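Local coordinates for protein GTPase HflX (Sulfolobus solfataricus P2, PDB 2QTF) that hydrolyses GTP and associates with the 50S ribosomal subunit, where it may act during protein synthesis or ribosome biogenesis, at residues 1-10 / 24-33; 325-333 / 343-354. All coordinates share one frame; numbering follows the deposited sequence.

Contact 1: residues 1-10 / 24-33; sequences MKTAALFVSK and NYKVTSIYKL
One face of the Phe7 ring carries the ring of Tyr31 in an offset stack, centroids 4.8 Å apart and planes at 26°, with Tyr31 CD2 only 3.5 Å from Phe7 CZ. Tyr31 CB adds a CH-pi contact over that face, and Ile51 of helix 45-52 also touches Phe7. Phe7 and Tyr31 are paired across parallel strands 2-7 and 25-31, joined through helix 13-22 as a beta-alpha-beta unit at the edge of a four-stranded parallel sheet. On the other face of the strand pair, toward helix 13-22, Lys2 runs obliquely along Tyr25. Its CB lies 3.4 Å from Tyr25 CD1, and a bend at chi3 (-92°) carries NZ to the hydroxyl end of the ring. Replaced by an alanine, Tyr25 would probably no longer give the Lys2 chain a surface to lie along, and a gap would open against Val20 of helix 13-22. Farther along, Val8 CG1 lies beside Ile30 CG2. Between Ala4 and Ala5 the register slips by one residue, a beta bulge: Ala4 O takes a firm bond from Thr28 N (2.7 Å) and a weak one from Ser29 N (3.5 Å), before Leu6 N restores the ladder by donating to Ser29 O at 2.8 Å.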
loop_
_atom_site.group_PDB
_atom_site.type_symbol
_atom_site.label_atom_id
_atom_site.label_comp_id
_atom_site.label_asym_id
_atom_site.label_seq_id
_atom_site.Cartn_x
_atom_site.Cartn_y
_atom_site.Cartn_z
ATOM N N MET A 1 -7.628 16.442 6.054
ATOM C CA MET A 1 -6.491 15.446 5.926
ATOM C C MET A 1 -5.537 16.031 4.865
ATOM O O MET A 1 -5.903 17.058 4.261
ATOM C CB MET A 1 -7.046 14.035 5.607
ATOM C CG MET A 1 -6.206 13.229 4.659
ATOM S SD MET A 1 -7.026 11.803 3.860
ATOM C CE MET A 1 -8.484 12.574 3.110
ATOM N N LYS A 2 -4.315 15.474 4.665
ATOM C CA LYS A 2 -3.262 16.148 3.825
ATOM C C LYS A 2 -3.686 16.126 2.406
ATOM O O LYS A 2 -4.185 15.127 1.938
ATOM C CB LYS A 2 -1.857 15.530 3.994
ATOM C CG LYS A 2 -1.493 15.306 5.492
ATOM C CD LYS A 2 -0.009 15.010 5.737
ATOM C CE LYS A 2 0.286 13.551 5.735
ATOM N NZ LYS A 2 1.824 13.313 5.862
ATOM N N THR A 3 -3.449 17.238 1.691
ATOM C CA THR A 3 -3.938 17.413 0.336
ATOM C C THR A 3 -2.698 17.310 -0.540
ATOM O O THR A 3 -1.622 17.782 -0.159
ATOM C CB THR A 3 -4.547 18.839 0.164
ATOM O OG1 THR A 3 -3.661 19.739 0.825
ATOM C CG2 THR A 3 -5.919 18.948 0.971
ATOM N N ALA A 4 -2.843 16.698 -1.713
ATOM C CA ALA A 4 -1.662 16.621 -2.586
ATOM C C ALA A 4 -2.052 17.129 -3.969
ATOM O O ALA A 4 -3.218 16.902 -4.414
ATOM C CB ALA A 4 -1.141 15.179 -2.694
ATOM N N ALA A 5 -1.084 17.755 -4.639
ATOM C CA ALA A 5 -1.125 17.945 -6.093
ATOM C C ALA A 5 -0.314 16.770 -6.717
ATOM O O ALA A 5 0.864 16.609 -6.351
ATOM C CB ALA A 5 -0.422 19.334 -6.493
ATOM N N LEU A 6 -0.918 15.977 -7.621
ATOM C CA LEU A 6 -0.236 14.759 -8.163
ATOM C C LEU A 6 0.119 14.986 -9.650
ATOM O O LEU A 6 -0.756 15.315 -10.434
ATOM C CB LEU A 6 -1.150 13.533 -7.987
ATOM C CG LEU A 6 -0.725 12.209 -8.651
ATOM C CD1 LEU A 6 0.582 11.713 -8.008
ATOM C CD2 LEU A 6 -1.943 11.178 -8.544
ATOM N N PHE A 7 1.380 14.806 -10.020
ATOM C CA PHE A 7 1.777 14.671 -11.413
ATOM C C PHE A 7 2.030 13.247 -11.768
ATOM O O PHE A 7 2.893 12.576 -11.130
ATOM C CB PHE A 7 3.081 15.470 -11.658
ATOM C CG PHE A 7 2.874 16.934 -11.547
ATOM C CD1 PHE A 7 2.840 17.721 -12.698
ATOM C CD2 PHE A 7 2.578 17.524 -10.305
ATOM C CE1 PHE A 7 2.626 19.088 -12.584
ATOM C CE2 PHE A 7 2.324 18.892 -10.189
ATOM C CZ PHE A 7 2.355 19.680 -11.366
ATOM N N VAL A 8 1.340 12.763 -12.803
ATOM C CA VAL A 8 1.373 11.329 -13.149
ATOM C C VAL A 8 0.959 11.125 -14.628
ATOM O O VAL A 8 0.075 11.842 -15.096
ATOM C CB VAL A 8 0.397 10.501 -12.175
ATOM C CG1 VAL A 8 -1.045 10.945 -12.310
ATOM C CG2 VAL A 8 0.485 8.992 -12.368
ATOM N N SER A 9 1.521 10.140 -15.312
ATOM C CA SER A 9 1.087 9.822 -16.710
ATOM C C SER A 9 -0.324 9.194 -16.677
ATOM O O SER A 9 -0.770 8.630 -15.622
ATOM C CB SER A 9 2.052 8.792 -17.270
ATOM O OG SER A 9 1.795 7.527 -16.616
ATOM N N LYS A 10 -1.064 9.197 -17.806
ATOM C CA LYS A 10 -2.399 8.638 -17.753
ATOM C C LYS A 10 -2.339 7.154 -17.533
ATOM O O LYS A 10 -3.259 6.596 -16.962
ATOM C CB LYS A 10 -3.256 9.028 -18.995
ATOM C CG LYS A 10 -3.909 10.422 -18.794
ATOM C CD LYS A 10 -5.314 10.236 -18.190
ATOM C CE LYS A 10 -5.856 11.458 -17.546
ATOM N NZ LYS A 10 -7.100 11.135 -16.822
ATOM N N ASN A 24 -2.208 8.281 3.025
ATOM C CA ASN A 24 -3.060 9.190 3.818
ATOM C C ASN A 24 -3.132 10.637 3.219
ATOM O O ASN A 24 -3.215 11.625 3.971
ATOM C CB ASN A 24 -2.573 9.207 5.287
ATOM C CG ASN A 24 -2.960 7.808 6.105
ATOM O OD1 ASN A 24 -3.628 6.907 5.555
ATOM N ND2 ASN A 24 -2.479 7.675 7.404
ATOM N N TYR A 25 -3.036 10.768 1.888
ATOM C CA TYR A 25 -3.229 12.107 1.235
ATOM C C TYR A 25 -4.531 12.064 0.451
ATOM O O TYR A 25 -4.879 11.026 -0.097
ATOM C CB TYR A 25 -2.100 12.453 0.242
ATOM C CG TYR A 25 -0.796 12.723 0.911
ATOM C CD1 TYR A 25 -0.439 13.998 1.346
ATOM C CD2 TYR A 25 0.106 11.697 1.100
ATOM C CE1 TYR A 25 0.831 14.212 1.991
ATOM C CE2 TYR A 25 1.312 11.914 1.788
ATOM C CZ TYR A 25 1.671 13.105 2.190
ATOM O OH TYR A 25 2.903 13.151 2.811
ATOM N N LYS A 26 -5.237 13.207 0.391
ATOM C CA LYS A 26 -6.317 13.439 -0.551
ATOM C C LYS A 26 -5.759 14.083 -1.855
ATOM O O LYS A 26 -5.056 15.075 -1.777
ATOM C CB LYS A 26 -7.338 14.401 0.113
ATOM C CG LYS A 26 -8.573 14.662 -0.824
ATOM C CD LYS A 26 -9.704 15.552 -0.165
ATOM C CE LYS A 26 -11.072 15.470 -1.018
ATOM N NZ LYS A 26 -12.338 15.909 -0.207
ATOM N N VAL A 27 -6.013 13.513 -3.027
ATOM C CA VAL A 27 -5.483 14.077 -4.258
ATOM C C VAL A 27 -6.387 15.196 -4.656
ATOM O O VAL A 27 -7.588 14.936 -4.956
ATOM C CB VAL A 27 -5.522 13.094 -5.379
ATOM C CG1 VAL A 27 -4.994 13.758 -6.717
ATOM C CG2 VAL A 27 -4.678 11.733 -4.967
ATOM N N THR A 28 -5.893 16.425 -4.582
ATOM C CA THR A 28 -6.794 17.538 -4.913
ATOM C C THR A 28 -6.589 18.150 -6.257
ATOM O O THR A 28 -7.438 18.926 -6.692
ATOM C CB THR A 28 -6.925 18.602 -3.854
ATOM O OG1 THR A 28 -5.645 19.159 -3.541
ATOM C CG2 THR A 28 -7.607 18.029 -2.564
ATOM N N SER A 29 -5.471 17.847 -6.913
ATOM C CA SER A 29 -5.383 18.129 -8.329
ATOM C C SER A 29 -4.414 17.185 -8.975
ATOM O O SER A 29 -3.582 16.596 -8.274
ATOM C CB SER A 29 -4.927 19.572 -8.513
ATOM O OG SER A 29 -3.720 19.740 -7.881
ATOM N N ILE A 30 -4.520 17.030 -10.290
ATOM C CA ILE A 30 -3.824 16.008 -11.005
ATOM C C ILE A 30 -3.375 16.589 -12.341
ATOM O O ILE A 30 -4.179 17.195 -13.078
ATOM C CB ILE A 30 -4.703 14.769 -11.303
ATOM C CG1 ILE A 30 -5.336 14.233 -10.036
ATOM C CG2 ILE A 30 -3.930 13.673 -12.004
ATOM C CD1 ILE A 30 -6.393 13.094 -10.235
ATOM N N TYR A 31 -2.131 16.343 -12.699
ATOM C CA TYR A 31 -1.630 16.884 -13.957
ATOM C C TYR A 31 -0.889 15.782 -14.592
ATOM O O TYR A 31 -0.351 14.944 -13.842
ATOM C CB TYR A 31 -0.674 18.012 -13.652
ATOM C CG TYR A 31 -1.272 19.136 -12.875
ATOM C CD1 TYR A 31 -1.972 20.179 -13.514
ATOM C CD2 TYR A 31 -1.091 19.226 -11.487
ATOM C CE1 TYR A 31 -2.536 21.243 -12.754
ATOM C CE2 TYR A 31 -1.614 20.263 -10.745
ATOM C CZ TYR A 31 -2.354 21.283 -11.416
ATOM O OH TYR A 31 -2.833 22.352 -10.690
ATOM N N LYS A 32 -0.816 15.743 -15.943
ATOM C CA LYS A 32 0.082 14.813 -16.600
ATOM C C LYS A 32 1.563 15.129 -16.266
ATOM O O LYS A 32 1.843 16.204 -15.829
ATOM C CB LYS A 32 -0.161 14.860 -18.160
ATOM C CG LYS A 32 -1.509 14.269 -18.501
ATOM C CD LYS A 32 -1.731 14.217 -20.013
ATOM C CE LYS A 32 -3.153 13.789 -20.322
ATOM N NZ LYS A 32 -3.047 12.623 -21.298
ATOM N N LEU A 33 2.518 14.216 -16.506
ATOM C CA LEU A 33 3.914 14.598 -16.412
ATOM C C LEU A 33 4.258 15.644 -17.471
ATOM O O LEU A 33 3.621 15.699 -18.553
ATOM C CB LEU A 33 4.882 13.401 -16.544
ATOM C CG LEU A 33 4.703 12.221 -15.548
ATOM C CD1 LEU A 33 5.601 11.061 -15.990
ATOM C CD2 LEU A 33 5.051 12.730 -14.146
#

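Contact 2: residues 325-333 / 343-354; sequences SPIFDVIPI and LLRDKIYQLATQ
With its CG anti to the backbone N (chi1 -174°), Phe328 extends from strand 327-332 onto helix 343-354, while Lys347, bent at chi2 (-74°), doubles back from the helix toward Asp329. The Phe328 ring lies against the last turns of the helix. Leu351 CB sits over one face in a CH-pi contact, 4.0 Å from the ring centroid, and Leu351 CD1 covers the same ring near Phe328 CD1. At the edge, Gln350 CB approaches Phe328 CZ, and Gln354 OE1 comes within 3.4 Å of Phe328 CE1, its amide turned 64° from the ring plane.

Next to this apolar patch, Lys347 NZ makes a salt bridge to Asp329 OD2 at 2.6 Å, arriving nearly in line with the C-O bond. The other carboxylate oxygen, Asp329 OD1, accepts from Val330 N at 2.7 Å, a bond that helps fix the rotation of the group presented to the lysine. Toward the start of the helix, Ile331 CD1 reaches Leu344 CA at 3.6 Å, and Ile331 CB packs on Leu343 CD2.

Strand and helix run nearly antiparallel, as expected of the closing strand-helix pair of a P-loop GTPase domain. Strand 327-332 is an edge strand of the mixed sheet, bonded to strand 295-300, while the helix also packs on strand 226-232 and, through Leu344 and Ile348, on helix 192-200.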
loop_
_atom_site.group_PDB
_atom_site.type_symbol
_atom_site.label_atom_id
_atom_site.label_comp_id
_atom_site.label_asym_id
_atom_site.label_seq_id
_atom_site.Cartn_x
_atom_site.Cartn_y
_atom_site.Cartn_z
ATOM N N SER A 325 -3.774 -23.881 1.187
ATOM C CA SER A 325 -4.610 -24.419 2.203
ATOM C C SER A 325 -4.174 -23.863 3.539
ATOM O O SER A 325 -2.994 -23.832 3.806
ATOM C CB SER A 325 -4.419 -25.968 2.205
ATOM O OG SER A 325 -5.409 -26.545 2.998
ATOM N N PRO A 326 -5.134 -23.506 4.457
ATOM C CA PRO A 326 -6.585 -23.596 4.346
ATOM C C PRO A 326 -7.232 -22.282 3.833
ATOM O O PRO A 326 -7.032 -21.201 4.401
ATOM C CB PRO A 326 -7.008 -23.858 5.777
ATOM C CG PRO A 326 -6.052 -23.111 6.612
ATOM C CD PRO A 326 -4.727 -23.086 5.795
ATOM N N ILE A 327 -8.012 -22.427 2.808
ATOM C CA ILE A 327 -8.911 -21.393 2.357
ATOM C C ILE A 327 -10.180 -21.534 3.276
ATOM O O ILE A 327 -10.868 -22.585 3.275
ATOM C CB ILE A 327 -9.260 -21.597 0.886
ATOM C CG1 ILE A 327 -8.043 -21.332 -0.006
ATOM C CG2 ILE A 327 -10.318 -20.586 0.356
ATOM C CD1 ILE A 327 -7.463 -19.827 -0.081
ATOM N N PHE A 328 -10.492 -20.479 3.994
ATOM C CA PHE A 328 -11.744 -20.426 4.817
ATOM C C PHE A 328 -12.979 -20.374 3.953
ATOM O O PHE A 328 -13.913 -21.152 4.094
ATOM C CB PHE A 328 -11.673 -19.258 5.774
ATOM C CG PHE A 328 -12.812 -19.231 6.710
ATOM C CD1 PHE A 328 -12.851 -20.140 7.781
ATOM C CD2 PHE A 328 -13.893 -18.342 6.505
ATOM C CE1 PHE A 328 -13.949 -20.163 8.636
ATOM C CE2 PHE A 328 -15.017 -18.350 7.379
ATOM C CZ PHE A 328 -15.040 -19.282 8.412
ATOM N N ASP A 329 -13.017 -19.432 3.022
ATOM C CA ASP A 329 -14.102 -19.361 2.094
ATOM C C ASP A 329 -13.772 -18.352 1.048
ATOM O O ASP A 329 -12.765 -17.654 1.173
ATOM C CB ASP A 329 -15.373 -18.862 2.825
ATOM C CG ASP A 329 -16.661 -19.438 2.180
ATOM O OD1 ASP A 329 -16.571 -19.879 1.004
ATOM O OD2 ASP A 329 -17.705 -19.471 2.857
ATOM N N VAL A 330 -14.605 -18.290 0.020
ATOM C CA VAL A 330 -14.493 -17.356 -1.100
ATOM C C VAL A 330 -15.863 -16.717 -1.284
ATOM O O VAL A 330 -16.829 -17.472 -1.568
ATOM C CB VAL A 330 -14.022 -18.098 -2.435
ATOM C CG1 VAL A 330 -13.837 -17.095 -3.521
ATOM C CG2 VAL A 330 -12.636 -18.761 -2.260
ATOM N N ILE A 331 -15.991 -15.387 -1.073
ATOM C CA ILE A 331 -17.292 -14.677 -1.210
ATOM C C ILE A 331 -17.203 -13.485 -2.164
ATOM O O ILE A 331 -16.195 -12.836 -2.240
ATOM C CB ILE A 331 -17.886 -14.275 0.171
ATOM C CG1 ILE A 331 -16.904 -13.330 0.899
ATOM C CG2 ILE A 331 -17.936 -15.618 1.022
ATOM C CD1 ILE A 331 -17.331 -12.787 2.309
ATOM N N PRO A 332 -18.286 -13.192 -2.864
ATOM C CA PRO A 332 -18.346 -11.967 -3.642
ATOM C C PRO A 332 -18.946 -10.870 -2.831
ATOM O O PRO A 332 -20.003 -11.099 -2.130
ATOM C CB PRO A 332 -19.332 -12.341 -4.775
ATOM C CG PRO A 332 -20.328 -13.384 -4.033
ATOM C CD PRO A 332 -19.493 -14.066 -3.004
ATOM N N ILE A 333 -18.357 -9.692 -2.908
ATOM C CA ILE A 333 -18.935 -8.555 -2.217
ATOM C C ILE A 333 -18.790 -7.321 -3.072
ATOM O O ILE A 333 -18.006 -7.305 -4.055
ATOM C CB ILE A 333 -18.155 -8.222 -0.878
ATOM C CG1 ILE A 333 -16.668 -7.874 -1.234
ATOM C CG2 ILE A 333 -18.292 -9.418 0.111
ATOM C CD1 ILE A 333 -15.818 -7.359 0.007
ATOM N N LEU A 343 -23.154 -11.038 4.578
ATOM C CA LEU A 343 -22.366 -12.281 4.425
ATOM C C LEU A 343 -20.930 -12.133 4.898
ATOM O O LEU A 343 -20.403 -13.015 5.570
ATOM C CB LEU A 343 -22.361 -12.776 2.931
ATOM C CG LEU A 343 -21.540 -14.034 2.555
ATOM C CD1 LEU A 343 -21.960 -15.266 3.321
ATOM C CD2 LEU A 343 -21.628 -14.253 0.977
ATOM N N LEU A 344 -20.304 -11.036 4.536
ATOM C CA LEU A 344 -18.894 -10.808 4.869
ATOM C C LEU A 344 -18.825 -10.744 6.445
ATOM O O LEU A 344 -17.979 -11.411 7.091
ATOM C CB LEU A 344 -18.529 -9.415 4.334
ATOM C CG LEU A 344 -17.173 -8.827 4.881
ATOM C CD1 LEU A 344 -16.032 -9.704 4.456
ATOM C CD2 LEU A 344 -16.890 -7.338 4.419
ATOM N N ARG A 345 -19.687 -9.917 7.049
ATOM C CA ARG A 345 -19.824 -9.965 8.539
ATOM C C ARG A 345 -19.975 -11.320 9.121
ATOM O O ARG A 345 -19.240 -11.665 10.036
ATOM C CB ARG A 345 -21.034 -9.024 8.981
ATOM C CG ARG A 345 -21.327 -9.030 10.548
ATOM C CD ARG A 345 -22.630 -8.173 10.813
ATOM N NE ARG A 345 -22.965 -8.251 12.242
ATOM C CZ ARG A 345 -23.584 -9.266 12.763
ATOM N NH1 ARG A 345 -23.979 -10.254 11.944
ATOM N NH2 ARG A 345 -23.867 -9.257 14.066
ATOM N N ASP A 346 -20.961 -12.136 8.667
ATOM C CA ASP A 346 -21.155 -13.428 9.210
ATOM C C ASP A 346 -19.920 -14.368 9.012
ATOM O O ASP A 346 -19.596 -15.206 9.864
ATOM C CB ASP A 346 -22.315 -14.096 8.540
ATOM C CG ASP A 346 -23.697 -13.439 8.945
ATOM O OD1 ASP A 346 -23.675 -12.786 9.999
ATOM O OD2 ASP A 346 -24.656 -13.568 8.164
ATOM N N LYS A 347 -19.298 -14.275 7.855
ATOM C CA LYS A 347 -18.089 -15.123 7.660
ATOM C C LYS A 347 -16.911 -14.709 8.567
ATOM O O LYS A 347 -16.238 -15.570 9.094
ATOM C CB LYS A 347 -17.624 -15.096 6.210
ATOM C CG LYS A 347 -18.662 -15.706 5.288
ATOM C CD LYS A 347 -18.622 -17.253 5.483
ATOM C CE LYS A 347 -19.800 -17.909 4.673
ATOM N NZ LYS A 347 -19.433 -19.307 4.818
ATOM N N ILE A 348 -16.732 -13.436 8.808
ATOM C CA ILE A 348 -15.729 -12.993 9.790
ATOM C C ILE A 348 -16.010 -13.456 11.204
ATOM O O ILE A 348 -15.138 -13.981 11.908
ATOM C CB ILE A 348 -15.613 -11.481 9.750
ATOM C CG1 ILE A 348 -14.872 -11.108 8.410
ATOM C CG2 ILE A 348 -14.776 -10.995 10.934
ATOM C CD1 ILE A 348 -15.014 -9.647 8.126
ATOM N N TYR A 349 -17.278 -13.343 11.609
ATOM C CA TYR A 349 -17.688 -13.986 12.870
ATOM C C TYR A 349 -17.382 -15.499 12.885
ATOM O O TYR A 349 -16.874 -16.068 13.866
ATOM C CB TYR A 349 -19.235 -13.760 13.163
ATOM C CG TYR A 349 -19.600 -14.325 14.529
ATOM C CD1 TYR A 349 -19.232 -13.620 15.711
ATOM C CD2 TYR A 349 -20.288 -15.505 14.641
ATOM C CE1 TYR A 349 -19.559 -14.126 16.984
ATOM C CE2 TYR A 349 -20.639 -16.041 15.909
ATOM C CZ TYR A 349 -20.269 -15.342 17.058
ATOM O OH TYR A 349 -20.587 -15.863 18.280
ATOM N N GLN A 350 -17.709 -16.202 11.837
ATOM C CA GLN A 350 -17.515 -17.640 11.888
ATOM C C GLN A 350 -16.017 -17.957 11.923
ATOM O O GLN A 350 -15.577 -18.912 12.535
ATOM C CB GLN A 350 -18.062 -18.308 10.638
ATOM C CG GLN A 350 -19.615 -18.399 10.433
ATOM C CD GLN A 350 -20.001 -18.665 8.924
ATOM O OE1 GLN A 350 -19.290 -19.418 8.203
ATOM N NE2 GLN A 350 -21.096 -18.017 8.453
ATOM N N LEU A 351 -15.215 -17.149 11.226
ATOM C CA LEU A 351 -13.733 -17.355 11.254
ATOM C C LEU A 351 -13.246 -17.103 12.672
ATOM O O LEU A 351 -12.438 -17.855 13.207
ATOM C CB LEU A 351 -13.091 -16.359 10.259
ATOM C CG LEU A 351 -11.549 -16.256 10.144
ATOM C CD1 LEU A 351 -10.926 -17.646 9.969
ATOM C CD2 LEU A 351 -11.377 -15.332 8.829
ATOM N N ALA A 352 -13.746 -16.050 13.283
ATOM C CA ALA A 352 -13.319 -15.614 14.631
ATOM C C ALA A 352 -13.683 -16.706 15.683
ATOM O O ALA A 352 -12.870 -17.070 16.561
ATOM C CB ALA A 352 -13.878 -14.244 15.005
ATOM N N THR A 353 -14.847 -17.307 15.492
ATOM C CA THR A 353 -15.292 -18.484 16.258
ATOM C C THR A 353 -14.394 -19.687 15.988
ATOM O O THR A 353 -13.906 -20.297 16.944
ATOM C CB THR A 353 -16.770 -18.853 15.879
ATOM O OG1 THR A 353 -17.579 -17.692 16.145
ATOM C CG2 THR A 353 -17.254 -19.997 16.752
ATOM N N GLN A 354 -14.161 -20.040 14.715
ATOM C CA GLN A 354 -13.178 -21.079 14.443
ATOM C C GLN A 354 -11.786 -20.893 15.118
ATOM O O GLN A 354 -11.221 -21.854 15.713
ATOM C CB GLN A 354 -13.051 -21.343 12.962
ATOM C CG GLN A 354 -11.880 -22.244 12.604
ATOM C CD GLN A 354 -11.788 -22.460 11.101
ATOM O OE1 GLN A 354 -12.770 -22.824 10.453
ATOM N NE2 GLN A 354 -10.612 -22.237 10.540
#

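From the N terminus, the chain lays down strand 2-7, turns through helix 13-22 and returns as strand 25-31, so contact 1 closes a short loop that starts the N-terminal parallel sheet. The strands and helices that follow complete that sheet and then build the mixed sheet of the G domain. Contact 2 closes a second short loop near the C-terminal end, fastening the final helix to the edge strand just before it. The two loops neither nest nor cross: they stand in series, on opposite sides of the chain's centre, about 36 Å between centres and about 19 Å between nearest atoms. Each ties neighbouring elements within its own sheet region, illustrating how local closures bracket a multidomain chain.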